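Long-range contacts in hemin degrading factor (Pseudomonas aeruginosa, PDB 4MF9), which binds heme and degrades it, and probably takes part in heme trafficking in the bacterium: residues Asp317-Thr321 / Arg340-Glu346; Trp239-Asn245 / Ala306-Arg312. All blocks are in the same frame, centred on the assembly; numbering follows the deposited sequence.

How the interactions relate
Two contacts in series illustrate how one antiparallel sheet can be completed at its border and joined to a ligand site. Following the chain from the N terminus, strand 240-243 leads into helix 247-258 and several further strands before interaction 2 closes this 60-residue loop by pairing 239-245 with 306-312. The chain then turns out of strand 307-313 into 317-321, where interaction 1 opens; it closes 18 residues later, after strand 332-338, when 340-346 folds back beside the heme. The two loops neither nest nor cross. They meet where strands 307-313 and 320-326 lie side by side: Thr321 packs on Val311 and Arg310, and Ile319 on Arg312 and Trp239.

Interaction 1: residues Asp317-Thr321 / Arg340-Glu346; sequences DGIVT and RKPGEPE. With HEM (protoporphyrin IX containing Fe), chain C.
Arg340 NH1 is gripped by two acceptors, Asp317 OD1 at 2.9 Å across the contact and Glu344 O at 2.7 Å within its own loop, both lying near the guanidinium plane. The carboxylate is turned 54° from that plane, and OD1 is met on its anti side, somewhat out of the carboxylate plane, completing a salt bridge. This is the heme-pocket rim of the C-terminal HemS/ChuX domain, where the loop after strand 332-338 makes a type II beta turn from Lys341 to Glu344, closed by Glu344 N to Lys341 O at 2.8 Å. Gly343 occupies the third position of the turn with a positive phi, and its N adds a weak bond of 3.4 Å to Asp317 OD1, so Asp317 joins the arginine firmly and the turn weakly.

With NH1 committed on one side, the bend at chi3 (112°) carries the other end of the guanidinium toward the heme propionate. Arg340 is an observed heme-binding residue, but the modelled spacing of its NH2 to O1A is implausibly short and therefore doubtful. Val320 lies across the arginine at about a right angle, with CG2 the branch near Arg340 NE and CG1 the one near the propionate, while Pro342 lays CG against the heme methyl CMB at 3.6 Å.

Farther along, Glu346 reaches back to the start of strand 320-326. Its CG stands between the backbone N and the carbonyl carbon (chi1 79°), and the extended chain beyond delivers the carboxylate to Thr321. OE2 has a second partner in Arg351 of helix 348-355. Thr321 N gives a bond of 2.8 Å to Glu346 OE1, and Thr321 OG1 donates to the syn lone pair of Glu346 OE2 at 2.7 Å.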
# COMPACT_ATOMS: atom_id res chain seq x y z
N ASP A 317 -7.49 24.49 1.70
CA ASP A 317 -6.17 24.95 2.10
C ASP A 317 -5.38 25.42 0.88
O ASP A 317 -4.18 25.71 0.97
CB ASP A 317 -5.40 23.85 2.83
CG ASP A 317 -6.27 23.11 3.84
OD1 ASP A 317 -6.09 21.88 3.99
OD2 ASP A 317 -7.14 23.76 4.46
N GLY A 318 -6.05 25.48 -0.27
CA GLY A 318 -5.42 25.94 -1.50
C GLY A 318 -5.00 24.81 -2.44
O GLY A 318 -5.33 23.65 -2.21
N ILE A 319 -4.31 25.12 -3.50
CA ILE A 319 -3.88 24.11 -4.42
C ILE A 319 -2.93 23.05 -3.84
O ILE A 319 -2.01 23.37 -3.22
CB ILE A 319 -3.24 24.76 -5.62
CG1 ILE A 319 -4.25 25.76 -6.21
CG2 ILE A 319 -2.70 23.75 -6.58
CD1 ILE A 319 -5.02 25.30 -7.40
N VAL A 320 -3.20 21.80 -4.15
CA VAL A 320 -2.32 20.71 -3.74
C VAL A 320 -1.74 20.04 -4.97
O VAL A 320 -2.48 19.56 -5.83
CB VAL A 320 -3.05 19.63 -2.89
CG1 VAL A 320 -2.10 18.43 -2.60
CG2 VAL A 320 -3.56 20.22 -1.60
N THR A 321 -0.42 19.98 -5.05
CA THR A 321 0.26 19.37 -6.18
C THR A 321 0.79 17.99 -5.80
O THR A 321 1.37 17.82 -4.73
CB THR A 321 1.43 20.24 -6.64
OG1 THR A 321 0.98 21.60 -6.77
CG2 THR A 321 1.96 19.75 -7.97
N ARG A 340 2.63 18.28 4.65
CA ARG A 340 1.70 19.31 5.03
C ARG A 340 0.69 18.87 6.12
O ARG A 340 0.22 17.78 6.09
CB ARG A 340 1.00 19.76 3.75
CG ARG A 340 -0.35 20.41 3.83
CD ARG A 340 -0.88 20.61 2.41
NE ARG A 340 -2.04 19.77 2.12
CZ ARG A 340 -3.23 19.97 2.64
NH1 ARG A 340 -3.39 20.97 3.44
NH2 ARG A 340 -4.25 19.21 2.33
N LYS A 341 0.29 19.79 6.97
CA LYS A 341 -0.74 19.55 7.95
C LYS A 341 -2.07 20.08 7.50
O LYS A 341 -2.14 21.12 6.92
CB LYS A 341 -0.40 20.26 9.23
CG LYS A 341 0.74 19.65 9.97
CD LYS A 341 0.25 18.56 10.90
CE LYS A 341 -0.74 19.06 11.95
NZ LYS A 341 -0.51 20.48 12.34
N PRO A 342 -3.14 19.42 7.81
CA PRO A 342 -4.40 19.96 7.32
C PRO A 342 -4.53 21.35 7.94
O PRO A 342 -4.22 21.48 9.06
CB PRO A 342 -5.43 18.94 7.82
CG PRO A 342 -4.64 17.78 8.32
CD PRO A 342 -3.33 18.34 8.77
N GLY A 343 -4.88 22.34 7.14
CA GLY A 343 -4.85 23.73 7.51
C GLY A 343 -3.67 24.52 7.01
O GLY A 343 -3.75 25.73 6.89
N GLU A 344 -2.60 23.85 6.67
CA GLU A 344 -1.51 24.51 6.05
C GLU A 344 -1.61 24.29 4.54
O GLU A 344 -2.10 23.29 4.07
CB GLU A 344 -0.17 24.02 6.57
CG GLU A 344 -0.14 23.37 7.93
CD GLU A 344 1.26 22.99 8.28
OE1 GLU A 344 1.92 22.30 7.51
OE2 GLU A 344 1.75 23.47 9.29
N PRO A 345 -1.15 25.27 3.81
CA PRO A 345 -1.00 25.18 2.37
C PRO A 345 0.25 24.36 2.08
O PRO A 345 1.03 24.20 2.98
CB PRO A 345 -0.76 26.62 1.97
CG PRO A 345 -0.08 27.18 3.14
CD PRO A 345 -0.81 26.61 4.29
N GLU A 346 0.46 23.90 0.87
CA GLU A 346 1.64 23.13 0.59
C GLU A 346 2.83 24.04 0.61
O GLU A 346 2.68 25.23 0.53
CB GLU A 346 1.50 22.31 -0.71
CG GLU A 346 1.70 23.06 -2.03
CD GLU A 346 1.45 22.22 -3.27
OE1 GLU A 346 1.34 21.02 -3.16
OE2 GLU A 346 1.33 22.77 -4.36
CHA HEM C . -4.23 12.69 1.32
CHB HEM C . -3.64 13.84 5.87
CHC HEM C . -7.33 10.96 7.01
CHD HEM C . -7.04 9.03 2.64
C1A HEM C . -3.81 13.32 2.46
C2A HEM C . -2.88 14.39 2.52
C3A HEM C . -2.74 14.71 3.78
C4A HEM C . -3.54 13.82 4.51
CMA HEM C . -1.84 15.78 4.32
CAA HEM C . -2.19 15.09 1.40
CBA HEM C . -2.25 16.64 1.40
CGA HEM C . -3.63 17.03 1.04
O1A HEM C . -4.23 17.90 1.66
O2A HEM C . -4.14 16.45 0.11
C1B HEM C . -4.64 13.13 6.53
C2B HEM C . -4.81 13.31 7.91
C3B HEM C . -5.84 12.54 8.28
C4B HEM C . -6.30 11.85 7.05
CMB HEM C . -4.02 14.24 8.78
CAB HEM C . -6.34 12.48 9.69
CBB HEM C . -6.90 11.46 10.25
C1C HEM C . -7.60 10.19 5.95
C2C HEM C . -8.62 9.26 5.88
C3C HEM C . -8.56 8.71 4.64
C4C HEM C . -7.47 9.29 3.93
CMC HEM C . -9.61 8.96 6.96
CAC HEM C . -9.44 7.67 4.15
CBC HEM C . -9.11 7.10 3.03
C1D HEM C . -6.25 9.90 1.88
C2D HEM C . -5.99 9.76 0.42
C3D HEM C . -5.23 10.80 0.08
C4D HEM C . -5.01 11.55 1.31
CMD HEM C . -6.47 8.71 -0.56
CAD HEM C . -4.69 11.09 -1.30
CBD HEM C . -5.52 12.22 -1.92
CGD HEM C . -5.44 12.48 -3.39
O1D HEM C . -5.22 13.64 -3.70
O2D HEM C . -5.61 11.64 -4.25
NA HEM C . -4.20 12.97 3.70
NB HEM C . -5.54 12.26 6.03
NC HEM C . -6.95 10.18 4.78
ND HEM C . -5.63 10.98 2.35
FE HEM C . -5.64 11.60 4.08

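Interaction 2: residues Trp239-Asn245 / Ala306-Arg312; sequences WAERLDN and AELWRVR
Glu241 and Arg310 form a hydrogen-bonded pair of the antiparallel strands 240-243 and 307-312, linked by backbone bonds in both directions and by their side chains, which run side by side. Strand 240-243 borders its sheet within the chain. The Arg310 chain leaves with CG anti to N (chi1 169°) and bends at chi3 (47°), turning its end to Glu241. Arg310 NE meets Glu241 OE2 on its anti side at 3.1 Å, and Arg310 NH2 and Arg312 NH2 both come from above the carboxylate plane, at 2.9 and 3.0 Å. Helix 348-355 and the chain just after it give the arginines further partners: Arg310 NH1 bonds to Ala354 O and Phe357 O, and Arg312 NH2 to Glu355. Leu243 lays CD2 over one face of the Arg310 guanidinium.

On the face bearing Ala240 and Val311 the packing is close. Arg242 sets CB 4.0 Å above the centre of the six-membered ring of Trp309, a CH-pi contact. The indole lies beside Leu232 of helix 228-235, and its rotation is fixed by Trp309 NE1, which bonds in the ring plane to the anti lone pair of Glu307 OE1 at 3.0 Å.

The turn at Asp244 and Asn245 is looser: a water replaces direct strand pairing, accepting from Leu308 N at 2.8 Å and bonding also to Leu243 O and Asn245 OD1, and the Asp244 carboxylate bonds to Gly246 N. Asn245 ND2 meets Ala306 O at 3.2 Å from above the carbonyl plane. Three N-H groups from two arginines converging on Glu241 OE2 would be expected to favour the ionised carboxylate.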
# COMPACT_ATOMS: atom_id res chain seq x y z
N TRP A 239 -4.64 21.40 -14.81
CA TRP A 239 -4.98 20.53 -13.68
C TRP A 239 -4.13 19.26 -13.65
O TRP A 239 -3.88 18.68 -12.58
CB TRP A 239 -6.47 20.13 -13.71
CG TRP A 239 -7.46 21.28 -13.59
CD1 TRP A 239 -8.43 21.62 -14.49
CD2 TRP A 239 -7.55 22.23 -12.52
NE1 TRP A 239 -9.13 22.72 -14.05
CE2 TRP A 239 -8.61 23.12 -12.84
CE3 TRP A 239 -6.85 22.43 -11.32
CZ2 TRP A 239 -8.99 24.18 -12.00
CZ3 TRP A 239 -7.22 23.49 -10.49
CH2 TRP A 239 -8.29 24.35 -10.84
N ALA A 240 -3.70 18.81 -14.82
CA ALA A 240 -2.95 17.55 -14.91
C ALA A 240 -2.16 17.46 -16.20
O ALA A 240 -2.70 17.69 -17.28
CB ALA A 240 -3.89 16.37 -14.80
N GLU A 241 -0.89 17.11 -16.08
CA GLU A 241 0.01 16.96 -17.21
C GLU A 241 0.79 15.67 -17.14
O GLU A 241 1.33 15.42 -16.16
CB GLU A 241 1.03 18.09 -17.23
CG GLU A 241 0.49 19.49 -17.17
CD GLU A 241 1.60 20.54 -17.15
OE1 GLU A 241 1.81 21.16 -18.16
OE2 GLU A 241 2.25 20.75 -16.18
N ARG A 242 0.86 14.94 -18.21
CA ARG A 242 1.71 13.74 -18.27
C ARG A 242 3.20 14.06 -18.28
O ARG A 242 3.61 14.99 -18.89
CB ARG A 242 1.33 12.86 -19.43
CG ARG A 242 1.51 11.37 -19.21
CD ARG A 242 0.93 10.64 -20.39
NE ARG A 242 1.09 9.23 -20.39
CZ ARG A 242 1.90 8.58 -21.18
NH1 ARG A 242 2.64 9.24 -22.01
NH2 ARG A 242 2.01 7.28 -21.15
N LEU A 243 3.97 13.26 -17.58
CA LEU A 243 5.41 13.43 -17.45
C LEU A 243 6.17 12.22 -18.00
O LEU A 243 5.64 11.11 -18.08
CB LEU A 243 5.80 13.62 -15.99
CG LEU A 243 5.11 14.76 -15.25
CD1 LEU A 243 5.45 14.71 -13.77
CD2 LEU A 243 5.47 16.12 -15.86
N ASP A 244 7.43 12.42 -18.35
CA ASP A 244 8.24 11.32 -18.79
C ASP A 244 8.35 10.35 -17.60
O ASP A 244 8.65 10.73 -16.57
CB ASP A 244 9.61 11.83 -19.18
CG ASP A 244 10.51 10.73 -19.66
OD1 ASP A 244 10.60 10.57 -20.87
OD2 ASP A 244 11.08 10.06 -18.85
N ASN A 245 8.08 9.09 -17.83
CA ASN A 245 8.07 8.10 -16.76
C ASN A 245 9.33 8.07 -15.92
O ASN A 245 9.28 7.73 -14.73
CB ASN A 245 7.78 6.72 -17.33
CG ASN A 245 6.34 6.56 -17.76
OD1 ASN A 245 5.46 7.29 -17.30
ND2 ASN A 245 6.09 5.60 -18.64
N ALA A 306 3.42 2.82 -16.23
CA ALA A 306 2.94 3.08 -17.58
C ALA A 306 2.71 4.57 -17.83
O ALA A 306 2.97 5.06 -18.93
CB ALA A 306 1.68 2.32 -17.85
N GLU A 307 2.18 5.27 -16.83
CA GLU A 307 1.94 6.72 -16.94
C GLU A 307 2.34 7.43 -15.67
O GLU A 307 2.21 6.89 -14.56
CB GLU A 307 0.47 7.04 -17.20
CG GLU A 307 -0.20 6.23 -18.27
CD GLU A 307 -1.71 6.43 -18.28
OE1 GLU A 307 -2.18 7.56 -17.97
OE2 GLU A 307 -2.41 5.45 -18.59
N LEU A 308 2.80 8.67 -15.83
CA LEU A 308 3.23 9.50 -14.73
C LEU A 308 2.62 10.88 -14.92
O LEU A 308 2.83 11.52 -15.97
CB LEU A 308 4.76 9.61 -14.70
CG LEU A 308 5.22 10.43 -13.50
CD1 LEU A 308 4.75 9.74 -12.18
CD2 LEU A 308 6.72 10.66 -13.50
N TRP A 309 1.87 11.35 -13.93
CA TRP A 309 1.16 12.62 -14.04
C TRP A 309 1.51 13.58 -12.92
O TRP A 309 1.63 13.17 -11.76
CB TRP A 309 -0.35 12.37 -13.97
CG TRP A 309 -0.91 11.70 -15.16
CD1 TRP A 309 -0.94 10.36 -15.42
CD2 TRP A 309 -1.55 12.35 -16.27
NE1 TRP A 309 -1.55 10.13 -16.63
CE2 TRP A 309 -1.93 11.34 -17.17
CE3 TRP A 309 -1.83 13.68 -16.58
CZ2 TRP A 309 -2.58 11.62 -18.37
CZ3 TRP A 309 -2.47 13.96 -17.77
CH2 TRP A 309 -2.85 12.94 -18.65
N ARG A 310 1.67 14.84 -13.27
CA ARG A 310 1.65 15.91 -12.33
C ARG A 310 0.18 16.37 -12.18
O ARG A 310 -0.44 16.65 -13.12
CB ARG A 310 2.51 17.09 -12.76
CG ARG A 310 2.37 18.35 -11.98
CD ARG A 310 3.45 19.42 -12.27
NE ARG A 310 3.68 19.61 -13.69
CZ ARG A 310 4.86 19.59 -14.29
NH1 ARG A 310 5.98 19.40 -13.60
NH2 ARG A 310 4.94 19.81 -15.58
N VAL A 311 -0.32 16.45 -10.97
CA VAL A 311 -1.74 16.76 -10.77
C VAL A 311 -1.89 17.91 -9.79
O VAL A 311 -1.17 17.95 -8.78
CB VAL A 311 -2.50 15.54 -10.21
CG1 VAL A 311 -4.02 15.83 -10.10
CG2 VAL A 311 -2.26 14.32 -11.09
N ARG A 312 -2.82 18.81 -10.06
CA ARG A 312 -3.10 19.91 -9.19
C ARG A 312 -4.60 19.94 -8.84
O ARG A 312 -5.43 19.97 -9.71
CB ARG A 312 -2.62 21.26 -9.75
CG ARG A 312 -1.37 21.25 -10.60
CD ARG A 312 -1.05 22.63 -11.18
NE ARG A 312 0.20 22.61 -11.87
CZ ARG A 312 0.33 22.30 -13.13
NH1 ARG A 312 -0.72 22.02 -13.85
NH2 ARG A 312 1.53 22.26 -13.66
O HOH W 1 3.89 9.20 -18.32